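Local coordinates for protein polycyclic ketone monooxygenase (Myceliophthora thermophila, PDB 5MQ6) that uses FAD and NADPH to insert one oxygen atom beside the carbonyl of ketones, including bulky polycyclic ones, giving esters or lactones, at residues Y389-T403 and A414-R426. Sequence-based numbering, arbitrary orientation.
With NDP (NADPH dihydro-nicotinamide-adenine-dinucleotide phosphate), chain C.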
ATOM      1  N   TYR A 389       5.091 -17.701 -16.993  1.00 29.23           N
ATOM      2  CA  TYR A 389       4.125 -17.441 -18.080  1.00 26.92           C
ATOM      3  C   TYR A 389       3.130 -18.625 -18.312  1.00 28.82           C
ATOM      4  O   TYR A 389       1.895 -18.416 -18.489  1.00 26.53           O
ATOM      5  CB  TYR A 389       4.866 -17.030 -19.368  1.00 29.14           C
ATOM      6  CG  TYR A 389       5.163 -15.557 -19.385  1.00 29.12           C
ATOM      7  CD1 TYR A 389       6.284 -15.039 -18.774  1.00 34.17           C
ATOM      8  CD2 TYR A 389       4.319 -14.674 -19.998  1.00 33.05           C
ATOM      9  CE1 TYR A 389       6.542 -13.665 -18.758  1.00 34.11           C
ATOM     10  CE2 TYR A 389       4.558 -13.315 -19.973  1.00 32.49           C
ATOM     11  CZ  TYR A 389       5.682 -12.824 -19.359  1.00 35.17           C
ATOM     12  OH  TYR A 389       5.920 -11.461 -19.335  1.00 40.18           O
ATOM     13  N   LYS A 390       3.655 -19.843 -18.281  1.00 26.39           N
ATOM     14  CA  LYS A 390       2.820 -21.040 -18.399  1.00 28.38           C
ATOM     15  C   LYS A 390       1.949 -21.200 -17.199  1.00 27.16           C
ATOM     16  O   LYS A 390       0.806 -21.538 -17.351  1.00 27.77           O
ATOM     17  CB  LYS A 390       3.621 -22.331 -18.550  1.00 35.27           C
ATOM     18  CG  LYS A 390       4.353 -22.532 -19.879  1.00 42.26           C
ATOM     19  CD  LYS A 390       4.629 -24.041 -20.136  1.00 50.19           C
ATOM     20  CE  LYS A 390       6.110 -24.440 -20.237  1.00 55.30           C
ATOM     21  NZ  LYS A 390       6.563 -24.618 -21.648  1.00 59.33           N
ATOM     22  N   LEU A 391       2.470 -20.964 -15.999  1.00 25.45           N
ATOM     23  CA  LEU A 391       1.620 -20.994 -14.829  1.00 25.32           C
ATOM     24  C   LEU A 391       0.423 -20.021 -14.856  1.00 23.60           C
ATOM     25  O   LEU A 391      -0.713 -20.350 -14.447  1.00 24.46           O
ATOM     26  CB  LEU A 391       2.481 -20.720 -13.599  1.00 29.49           C
ATOM     27  CG  LEU A 391       1.848 -20.898 -12.234  1.00 30.86           C
ATOM     28  CD1 LEU A 391       1.317 -22.334 -12.045  1.00 29.47           C
ATOM     29  CD2 LEU A 391       2.922 -20.476 -11.193  1.00 31.75           C
ATOM     30  N   ASP A 392       0.662 -18.825 -15.359  1.00 23.27           N
ATOM     31  CA  ASP A 392      -0.370 -17.803 -15.405  1.00 21.71           C
ATOM     32  C   ASP A 392      -1.441 -17.960 -16.478  1.00 23.51           C
ATOM     33  O   ASP A 392      -2.567 -17.380 -16.369  1.00 22.02           O
ATOM     34  CB  ASP A 392       0.266 -16.454 -15.600  1.00 22.65           C
ATOM     35  CG  ASP A 392      -0.656 -15.350 -15.206  1.00 22.23           C
ATOM     36  OD1 ASP A 392      -1.308 -15.460 -14.157  1.00 22.02           O
ATOM     37  OD2 ASP A 392      -0.754 -14.366 -15.978  1.00 25.65           O
ATOM     38  N   LEU A 393      -1.092 -18.665 -17.543  1.00 22.98           N
ATOM     39  CA  LEU A 393      -1.918 -18.724 -18.715  1.00 25.46           C
ATOM     40  C   LEU A 393      -3.389 -19.099 -18.417  1.00 20.67           C
ATOM     41  O   LEU A 393      -4.298 -18.404 -18.879  1.00 24.57           O
ATOM     42  CB  LEU A 393      -1.291 -19.671 -19.736  1.00 31.47           C
ATOM     43  CG  LEU A 393      -2.202 -20.061 -20.886  1.00 33.40           C
ATOM     44  CD1 LEU A 393      -2.454 -18.861 -21.716  1.00 33.32           C
ATOM     45  CD2 LEU A 393      -1.484 -21.109 -21.694  1.00 44.28           C
ATOM     46  N   PRO A 394      -3.623 -20.144 -17.628  1.00 21.51           N
ATOM     47  CA  PRO A 394      -5.014 -20.506 -17.442  1.00 24.21           C
ATOM     48  C   PRO A 394      -5.834 -19.419 -16.703  1.00 24.35           C
ATOM     49  O   PRO A 394      -6.971 -19.095 -17.129  1.00 24.81           O
ATOM     50  CB  PRO A 394      -4.941 -21.772 -16.605  1.00 26.22           C
ATOM     51  CG  PRO A 394      -3.597 -22.347 -16.897  1.00 27.08           C
ATOM     52  CD  PRO A 394      -2.705 -21.200 -17.130  1.00 24.88           C
ATOM     53  N   HIS A 395      -5.314 -18.859 -15.616  1.00 20.60           N
ATOM     54  CA  HIS A 395      -6.114 -17.852 -14.956  1.00 21.06           C
ATOM     55  C   HIS A 395      -6.305 -16.624 -15.857  1.00 21.63           C
ATOM     56  O   HIS A 395      -7.407 -16.051 -15.966  1.00 22.48           O
ATOM     57  CB  HIS A 395      -5.487 -17.389 -13.664  1.00 20.52           C
ATOM     58  CG  HIS A 395      -6.215 -16.236 -13.027  1.00 21.22           C
ATOM     59  ND1 HIS A 395      -7.475 -16.344 -12.491  1.00 22.97           N
ATOM     60  CD2 HIS A 395      -5.861 -14.944 -12.855  1.00 23.80           C
ATOM     61  CE1 HIS A 395      -7.853 -15.186 -11.989  1.00 21.72           C
ATOM     62  NE2 HIS A 395      -6.891 -14.324 -12.189  1.00 23.42           N
ATOM     63  N   ALA A 396      -5.237 -16.202 -16.516  1.00 21.90           N
ATOM     64  CA  ALA A 396      -5.294 -15.019 -17.345  1.00 21.78           C
ATOM     65  C   ALA A 396      -6.335 -15.154 -18.464  1.00 23.24           C
ATOM     66  O   ALA A 396      -7.050 -14.212 -18.742  1.00 26.10           O
ATOM     67  CB  ALA A 396      -3.934 -14.771 -17.932  1.00 23.21           C
ATOM     68  N   GLU A 397      -6.397 -16.330 -19.095  1.00 24.93           N
ATOM     69  CA  GLU A 397      -7.387 -16.561 -20.147  1.00 26.24           C
ATOM     70  C   GLU A 397      -8.793 -16.563 -19.537  1.00 21.64           C
ATOM     71  O   GLU A 397      -9.692 -16.054 -20.167  1.00 23.16           O
ATOM     72  CB  GLU A 397      -7.146 -17.855 -20.878  1.00 26.06           C
ATOM     73  CG  GLU A 397      -5.859 -17.875 -21.651  1.00 34.42           C
ATOM     74  CD  GLU A 397      -5.967 -17.393 -23.122  1.00 48.75           C
ATOM     75  OE1 GLU A 397      -5.688 -16.150 -23.332  1.00 45.74           O
ATOM     76  OE2 GLU A 397      -6.285 -18.267 -24.044  1.00 62.40           O
ATOM     77  N   GLN A 398      -8.982 -17.128 -18.342  1.00 19.28           N
ATOM     78  CA  GLN A 398     -10.297 -17.015 -17.685  1.00 20.30           C
ATOM     79  C   GLN A 398     -10.719 -15.600 -17.393  1.00 21.41           C
ATOM     80  O   GLN A 398     -11.875 -15.293 -17.489  1.00 21.94           O
ATOM     81  CB  GLN A 398     -10.401 -17.823 -16.418  1.00 18.96           C
ATOM     82  CG  GLN A 398     -10.256 -19.326 -16.797  1.00 22.57           C
ATOM     83  CD  GLN A 398     -10.779 -20.236 -15.735  1.00 24.74           C
ATOM     84  OE1 GLN A 398     -10.818 -19.876 -14.561  1.00 29.47           O
ATOM     85  NE2 GLN A 398     -11.258 -21.406 -16.146  1.00 26.97           N
ATOM     86  N   VAL A 399      -9.804 -14.742 -17.012  1.00 20.40           N
ATOM     87  CA  VAL A 399     -10.191 -13.365 -16.727  1.00 19.03           C
ATOM     88  C   VAL A 399     -10.736 -12.682 -17.982  1.00 18.70           C
ATOM     89  O   VAL A 399     -11.740 -12.002 -17.917  1.00 19.53           O
ATOM     90  CB  VAL A 399      -9.033 -12.549 -16.176  1.00 20.16           C
ATOM     91  CG1 VAL A 399      -9.475 -11.089 -15.844  1.00 21.23           C
ATOM     92  CG2 VAL A 399      -8.471 -13.188 -14.909  1.00 22.16           C
ATOM     93  N   ARG A 400     -10.058 -12.854 -19.112  1.00 18.97           N
ATOM     94  CA  ARG A 400     -10.511 -12.266 -20.391  1.00 22.28           C
ATOM     95  C   ARG A 400     -11.833 -12.827 -20.873  1.00 22.91           C
ATOM     96  O   ARG A 400     -12.683 -12.108 -21.433  1.00 24.97           O
ATOM     97  CB  ARG A 400      -9.480 -12.496 -21.464  1.00 24.72           C
ATOM     98  CG  ARG A 400      -8.208 -11.603 -21.457  1.00 25.55           C
ATOM     99  CD  ARG A 400      -7.142 -12.273 -22.394  1.00 25.96           C
ATOM    100  NE  ARG A 400      -5.977 -12.010 -21.727  1.00 34.38           N
ATOM    101  CZ  ARG A 400      -4.945 -12.729 -21.378  1.00 33.92           C
ATOM    102  NH1 ARG A 400      -4.626 -13.981 -21.751  1.00 29.12           N
ATOM    103  NH2 ARG A 400      -4.149 -12.035 -20.612  1.00 46.25           N
ATOM    104  N   ALA A 401     -11.998 -14.114 -20.650  1.00 22.42           N
ATOM    105  CA  ALA A 401     -13.244 -14.789 -21.036  1.00 23.30           C
ATOM    106  C   ALA A 401     -14.419 -14.322 -20.194  1.00 24.79           C
ATOM    107  O   ALA A 401     -15.552 -14.181 -20.707  1.00 24.93           O
ATOM    108  CB  ALA A 401     -13.054 -16.275 -20.834  1.00 24.15           C
ATOM    109  N   ARG A 402     -14.161 -14.109 -18.899  1.00 23.20           N
ATOM    110  CA  ARG A 402     -15.174 -13.608 -18.001  1.00 23.45           C
ATOM    111  C   ARG A 402     -15.641 -12.256 -18.534  1.00 22.48           C
ATOM    112  O   ARG A 402     -16.859 -11.956 -18.608  1.00 23.00           O
ATOM    113  CB  ARG A 402     -14.660 -13.463 -16.537  1.00 24.94           C
ATOM    114  CG  ARG A 402     -15.746 -12.948 -15.646  1.00 28.85           C
ATOM    115  CD  ARG A 402     -15.756 -13.327 -14.160  1.00 31.46           C
ATOM    116  NE  ARG A 402     -15.491 -12.131 -13.552  1.00 35.52           N
ATOM    117  CZ  ARG A 402     -16.201 -11.339 -12.789  1.00 29.76           C
ATOM    118  NH1 ARG A 402     -17.252 -11.633 -12.098  1.00 34.20           N
ATOM    119  NH2 ARG A 402     -15.614 -10.224 -12.578  1.00 29.85           N
ATOM    120  N   THR A 403     -14.691 -11.441 -18.936  1.00 20.50           N
ATOM    121  CA  THR A 403     -14.992 -10.100 -19.453  1.00 25.90           C
ATOM    122  C   THR A 403     -15.784 -10.239 -20.731  1.00 27.74           C
ATOM    123  O   THR A 403     -16.801  -9.590 -20.905  1.00 26.83           O
ATOM    124  CB  THR A 403     -13.672  -9.314 -19.706  1.00 25.25           C
ATOM    125  OG1 THR A 403     -13.036  -9.055 -18.446  1.00 25.28           O
ATOM    126  CG2 THR A 403     -13.892  -8.015 -20.391  1.00 21.85           C
ATOM    127  N   ALA A 414     -13.809  -5.648 -25.890  1.00 26.86           N
ATOM    128  CA  ALA A 414     -12.446  -5.652 -26.389  1.00 29.16           C
ATOM    129  C   ALA A 414     -11.506  -4.690 -25.637  1.00 30.25           C
ATOM    130  O   ALA A 414     -10.309  -5.009 -25.423  1.00 26.27           O
ATOM    131  CB  ALA A 414     -12.406  -5.283 -27.888  1.00 29.55           C
ATOM    132  N   LYS A 415     -12.034  -3.517 -25.321  1.00 29.85           N
ATOM    133  CA  LYS A 415     -11.269  -2.474 -24.635  1.00 34.88           C
ATOM    134  C   LYS A 415     -11.085  -2.745 -23.135  1.00 31.63           C
ATOM    135  O   LYS A 415     -10.177  -2.195 -22.510  1.00 37.07           O
ATOM    136  CB  LYS A 415     -11.957  -1.122 -24.842  1.00 41.71           C
ATOM    137  CG  LYS A 415     -11.800  -0.630 -26.250  1.00 48.54           C
ATOM    138  CD  LYS A 415     -12.840   0.418 -26.546  1.00 61.63           C
ATOM    139  CE  LYS A 415     -12.536   1.078 -27.881  1.00 69.68           C
ATOM    140  NZ  LYS A 415     -13.624   2.037 -28.233  1.00 79.62           N
ATOM    141  N   LEU A 416     -11.918  -3.606 -22.571  1.00 28.15           N
ATOM    142  CA  LEU A 416     -11.877  -3.895 -21.155  1.00 25.81           C
ATOM    143  C   LEU A 416     -11.004  -5.064 -20.774  1.00 28.04           C
ATOM    144  O   LEU A 416     -10.800  -5.313 -19.590  1.00 27.78           O
ATOM    145  CB  LEU A 416     -13.272  -4.072 -20.640  1.00 23.56           C
ATOM    146  CG  LEU A 416     -14.066  -2.753 -20.457  1.00 25.41           C
ATOM    147  CD1 LEU A 416     -15.520  -3.043 -20.179  1.00 22.65           C
ATOM    148  CD2 LEU A 416     -13.457  -1.906 -19.301  1.00 27.77           C
ATOM    149  N   LYS A 417     -10.528  -5.778 -21.789  1.00 27.60           N
ATOM    150  CA  LYS A 417      -9.707  -6.944 -21.662  1.00 26.70           C
ATOM    151  C   LYS A 417      -8.304  -6.492 -21.369  1.00 27.11           C
ATOM    152  O   LYS A 417      -7.779  -5.606 -22.078  1.00 31.65           O
ATOM    153  CB  LYS A 417      -9.725  -7.797 -22.935  1.00 29.75           C
ATOM    154  CG  LYS A 417     -10.884  -8.779 -22.863  1.00 31.01           C
ATOM    155  CD  LYS A 417     -10.799  -9.868 -23.909  1.00 34.91           C
ATOM    156  CE  LYS A 417     -11.549  -9.464 -25.130  1.00 42.39           C
ATOM    157  NZ  LYS A 417     -11.633 -10.669 -26.006  1.00 51.77           N
ATOM    158  N   ALA A 418      -7.693  -7.080 -20.341  1.00 25.17           N
ATOM    159  CA  ALA A 418      -6.305  -6.768 -20.050  1.00 25.68           C
ATOM    160  C   ALA A 418      -5.408  -7.859 -20.580  1.00 28.15           C
ATOM    161  O   ALA A 418      -5.731  -9.050 -20.431  1.00 29.62           O
ATOM    162  CB  ALA A 418      -6.121  -6.600 -18.561  1.00 26.80           C
ATOM    163  N   TRP A 419      -4.282  -7.424 -21.169  1.00 28.27           N
ATOM    164  CA  TRP A 419      -3.319  -8.264 -21.833  1.00 29.19           C
ATOM    165  C   TRP A 419      -1.936  -8.115 -21.216  1.00 33.48           C
ATOM    166  O   TRP A 419      -1.007  -7.612 -21.827  1.00 34.88           O
ATOM    167  CB  TRP A 419      -3.224  -7.875 -23.299  1.00 26.93           C
ATOM    168  CG  TRP A 419      -4.471  -8.104 -24.001  1.00 27.35           C
ATOM    169  CD1 TRP A 419      -5.426  -7.172 -24.241  1.00 30.44           C
ATOM    170  CD2 TRP A 419      -4.967  -9.341 -24.528  1.00 27.97           C
ATOM    171  NE1 TRP A 419      -6.490  -7.727 -24.898  1.00 31.47           N
ATOM    172  CE2 TRP A 419      -6.257  -9.072 -25.073  1.00 27.85           C
ATOM    173  CE3 TRP A 419      -4.452 -10.628 -24.619  1.00 29.08           C
ATOM    174  CZ2 TRP A 419      -7.024 -10.042 -25.765  1.00 29.22           C
ATOM    175  CZ3 TRP A 419      -5.239 -11.620 -25.284  1.00 35.47           C
ATOM    176  CH2 TRP A 419      -6.506 -11.318 -25.840  1.00 29.70           C
ATOM    177  N   TYR A 420      -1.818  -8.584 -20.014  1.00 27.55           N
ATOM    178  CA  TYR A 420      -0.549  -8.629 -19.323  1.00 28.98           C
ATOM    179  C   TYR A 420      -0.626  -9.743 -18.293  1.00 27.61           C
ATOM    180  O   TYR A 420      -1.713 -10.062 -17.857  1.00 25.58           O
ATOM    181  CB  TYR A 420      -0.240  -7.315 -18.585  1.00 25.27           C
ATOM    182  CG  TYR A 420      -1.362  -6.718 -17.810  1.00 26.02           C
ATOM    183  CD1 TYR A 420      -1.732  -7.194 -16.541  1.00 25.89           C
ATOM    184  CD2 TYR A 420      -2.073  -5.657 -18.322  1.00 30.10           C
ATOM    185  CE1 TYR A 420      -2.779  -6.609 -15.820  1.00 25.19           C
ATOM    186  CE2 TYR A 420      -3.092  -5.057 -17.621  1.00 24.30           C
ATOM    187  CZ  TYR A 420      -3.434  -5.549 -16.395  1.00 26.43           C
ATOM    188  OH  TYR A 420      -4.470  -4.996 -15.806  1.00 27.06           O
ATOM    189  N   PRO A 421       0.527 -10.278 -17.853  1.00 26.44           N
ATOM    190  CA  PRO A 421       0.490 -11.280 -16.784  1.00 24.60           C
ATOM    191  C   PRO A 421      -0.171 -10.755 -15.488  1.00 24.94           C
ATOM    192  O   PRO A 421      -0.057  -9.580 -15.162  1.00 20.87           O
ATOM    193  CB  PRO A 421       1.951 -11.550 -16.518  1.00 28.45           C
ATOM    194  CG  PRO A 421       2.681 -11.091 -17.726  1.00 27.44           C
ATOM    195  CD  PRO A 421       1.882  -9.987 -18.315  1.00 25.66           C
ATOM    196  N   THR A 422      -0.866 -11.631 -14.792  1.00 20.61           N
ATOM    197  CA  THR A 422      -1.571 -11.318 -13.569  1.00 24.10           C
ATOM    198  C   THR A 422      -0.660 -10.549 -12.575  1.00 25.11           C
ATOM    199  O   THR A 422      -1.105  -9.637 -11.907  1.00 28.88           O
ATOM    200  CB  THR A 422      -2.079 -12.612 -12.866  1.00 23.94           C
ATOM    201  OG1 THR A 422      -2.846 -13.458 -13.780  1.00 27.67           O
ATOM    202  CG2 THR A 422      -2.958 -12.257 -11.692  1.00 23.46           C
ATOM    203  N   TRP A 423       0.600 -10.964 -12.461  1.00 26.93           N
ATOM    204  CA  TRP A 423       1.505 -10.299 -11.556  1.00 23.81           C
ATOM    205  C   TRP A 423       1.903  -8.804 -11.845  1.00 26.20           C
ATOM    206  O   TRP A 423       2.515  -8.215 -10.981  1.00 29.54           O
ATOM    207  CB  TRP A 423       2.738 -11.162 -11.365  1.00 21.08           C
ATOM    208  CG  TRP A 423       3.661 -11.238 -12.557  1.00 22.62           C
ATOM    209  CD1 TRP A 423       4.543 -10.288 -12.968  1.00 25.33           C
ATOM    210  CD2 TRP A 423       3.777 -12.325 -13.490  1.00 26.14           C
ATOM    211  NE1 TRP A 423       5.228 -10.731 -14.053  1.00 25.74           N
ATOM    212  CE2 TRP A 423       4.787 -11.974 -14.402  1.00 24.60           C
ATOM    213  CE3 TRP A 423       3.166 -13.585 -13.598  1.00 27.00           C
ATOM    214  CZ2 TRP A 423       5.189 -12.806 -15.450  1.00 24.74           C
ATOM    215  CZ3 TRP A 423       3.555 -14.435 -14.658  1.00 26.92           C
ATOM    216  CH2 TRP A 423       4.583 -14.040 -15.560  1.00 25.93           C
ATOM    217  N   CYS A 424       1.584  -8.217 -13.006  1.00 24.06           N
ATOM    218  CA  CYS A 424       2.045  -6.875 -13.364  1.00 26.48           C
ATOM    219  C   CYS A 424       1.251  -5.714 -12.756  1.00 28.58           C
ATOM    220  O   CYS A 424       1.714  -4.588 -12.792  1.00 27.69           O
ATOM    221  CB  CYS A 424       2.024  -6.681 -14.891  1.00 29.49           C
ATOM    222  SG  CYS A 424       3.215  -7.684 -15.784  1.00 33.97           S
ATOM    223  N   LYS A 425       0.049  -5.980 -12.253  1.00 29.73           N
ATOM    224  CA  LYS A 425      -0.786  -5.014 -11.589  1.00 34.14           C
ATOM    225  C   LYS A 425      -1.485  -5.698 -10.472  1.00 37.65           C
ATOM    226  O   LYS A 425      -1.629  -6.936 -10.467  1.00 36.90           O
ATOM    227  CB  LYS A 425      -1.920  -4.490 -12.487  1.00 37.15           C
ATOM    228  CG  LYS A 425      -1.516  -3.908 -13.808  1.00 41.81           C
ATOM    229  CD  LYS A 425      -0.800  -2.559 -13.705  1.00 46.88           C
ATOM    230  CE  LYS A 425      -1.025  -1.663 -14.937  1.00 44.41           C
ATOM    231  NZ  LYS A 425      -0.654  -0.247 -14.636  1.00 44.18           N
ATOM    232  N   ARG A 426      -2.035  -4.896  -9.579  1.00 36.83           N
ATOM    233  CA  ARG A 426      -2.831  -5.488  -8.496  1.00 36.04           C
ATOM    234  C   ARG A 426      -4.119  -6.113  -9.093  1.00 30.73           C
ATOM    235  O   ARG A 426      -4.792  -5.523  -9.931  1.00 26.51           O
ATOM    236  CB  ARG A 426      -3.139  -4.569  -7.297  1.00 35.11           C
ATOM    237  CG  ARG A 426      -3.369  -5.457  -6.046  1.00 31.50           C
ATOM    238  CD  ARG A 426      -3.504  -4.688  -4.784  1.00 30.83           C
ATOM    239  NE  ARG A 426      -4.216  -5.331  -3.682  1.00 30.70           N
ATOM    240  CZ  ARG A 426      -3.619  -5.923  -2.625  1.00 34.48           C
ATOM    241  NH1 ARG A 426      -2.295  -6.101  -2.547  1.00 34.35           N
ATOM    242  NH2 ARG A 426      -4.333  -6.394  -1.624  1.00 31.08           N
TER
HETATM  243  PA  NDP C 701      -3.959   2.997  -9.358  1.00 38.97           P
HETATM  244  O1A NDP C 701      -2.567   3.720  -9.386  1.00 46.64           O
HETATM  245  O2A NDP C 701      -4.105   1.506  -9.190  1.00 41.90           O
HETATM  246  O5B NDP C 701      -4.768   3.521 -10.643  1.00 42.74           O
HETATM  247  C5B NDP C 701      -4.608   4.815 -11.188  1.00 42.33           C
HETATM  248  C4B NDP C 701      -5.332   4.733 -12.516  1.00 45.16           C
HETATM  249  O4B NDP C 701      -5.225   6.001 -13.215  1.00 50.70           O
HETATM  250  C3B NDP C 701      -4.738   3.640 -13.411  1.00 36.94           C
HETATM  251  O3B NDP C 701      -5.808   2.836 -13.942  1.00 34.30           O
HETATM  252  C2B NDP C 701      -3.991   4.481 -14.423  1.00 41.16           C
HETATM  253  O2B NDP C 701      -3.763   3.819 -15.701  1.00 40.59           O
HETATM  254  C1B NDP C 701      -4.861   5.714 -14.530  1.00 42.36           C
HETATM  255  N9A NDP C 701      -4.122   6.819 -15.143  1.00 46.35           N
HETATM  256  C8A NDP C 701      -2.905   7.338 -14.779  1.00 54.53           C
HETATM  257  N7A NDP C 701      -2.535   8.331 -15.611  1.00 43.94           N
HETATM  258  C5A NDP C 701      -3.551   8.409 -16.508  1.00 46.79           C
HETATM  259  C6A NDP C 701      -3.796   9.227 -17.688  1.00 41.56           C
HETATM  260  N6A NDP C 701      -2.879  10.127 -18.020  1.00 39.73           N
HETATM  261  N1A NDP C 701      -4.945   9.024 -18.367  1.00 50.35           N
HETATM  262  C2A NDP C 701      -5.882   8.083 -18.022  1.00 51.54           C
HETATM  263  N3A NDP C 701      -5.738   7.269 -16.963  1.00 50.18           N
HETATM  264  C4A NDP C 701      -4.593   7.415 -16.209  1.00 47.49           C
HETATM  265  O3  NDP C 701      -4.855   3.601  -8.185  1.00 38.10           O
HETATM  266  PN  NDP C 701      -6.155   2.995  -7.382  1.00 39.29           P
HETATM  267  O1N NDP C 701      -6.571   4.136  -6.400  1.00 42.33           O
HETATM  268  O2N NDP C 701      -7.219   2.499  -8.335  1.00 32.70           O
HETATM  269  O5D NDP C 701      -5.586   1.724  -6.556  1.00 35.58           O
HETATM  270  C5D NDP C 701      -4.396   1.925  -5.721  1.00 40.16           C
HETATM  271  C4D NDP C 701      -4.195   0.769  -4.758  1.00 37.14           C
HETATM  272  O4D NDP C 701      -5.215   0.774  -3.734  1.00 48.07           O
HETATM  273  C3D NDP C 701      -4.483  -0.557  -5.465  1.00 42.79           C
HETATM  274  O3D NDP C 701      -3.530  -0.969  -6.517  1.00 30.83           O
HETATM  275  C2D NDP C 701      -4.790  -1.491  -4.275  1.00 48.84           C
HETATM  276  O2D NDP C 701      -3.562  -1.899  -3.590  1.00 58.83           O
HETATM  277  C1D NDP C 701      -5.719  -0.593  -3.459  1.00 51.37           C
HETATM  278  P2B NDP C 701      -2.397   2.969 -15.916  1.00 42.95           P
HETATM  279  O1X NDP C 701      -1.287   3.878 -15.369  1.00 44.94           O
HETATM  280  O2X NDP C 701      -2.181   2.794 -17.403  1.00 47.17           O
HETATM  281  O3X NDP C 701      -2.618   1.599 -15.259  1.00 40.76           O
HETATM  282  O   HOH W   1     -11.092  -7.593 -17.230  1.00 26.62           O
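This contact packs the loop that runs from helix 410-416 to the NADPH site of this Baeyer-Villiger monooxygenase against one flank of the long helix 378-406. Asp392 of the helix grips Thr422 with both carboxylate oxygens. Thr422 OG1 donates to the syn lone pair of Asp392 OD1 at 2.6 Å. Thr422 N points nearly straight at Asp392 OD2, 3.0 Å away, from above the carboxylate plane. Asp392 reaches Thr422 because chi1 is -161°, which sets CG trans to N and turns the carboxylate toward the loop. His395 presents its CD2 edge to the same threonine hydroxyl.

One turn before Asp392, the Tyr389 ring takes the edge of Trp423 on its face in a T-shaped pair, with planes at 83° and centroids 5.1 Å apart. Pro421 CG also packs on Tyr389, while Pro421 CB sits over the centre of a Trp423 face. Trp423 NE1 hydrogen-bonds to Ser592 O.

Two turns after Asp392, the guanidinium of Arg400 lies flat on Trp419, planes at 8°. Arg400 CD makes a CH-pi contact over the six-membered ring. Glu397 OE1 meets Arg400 NH1 in the guanidinium plane as a salt bridge, and Tyr26 OH of helix 22-31 is hydrogen-bonded to NH2. The group is thus held by both face and edge. Beyond it, a water donates to Thr403 OG1 and Leu416 O.

Cys424 is tied to Cys596 by a disulfide. The next two residues reach the cofactors: Lys425 NZ binds O3X of the NADPH 2'-phosphate at 2.8 Å, and Arg426 touches FAD and pairs with Asp133. Back at the helix, Arg400 NE donates almost straight to Ala418 O, 3.2 Å away.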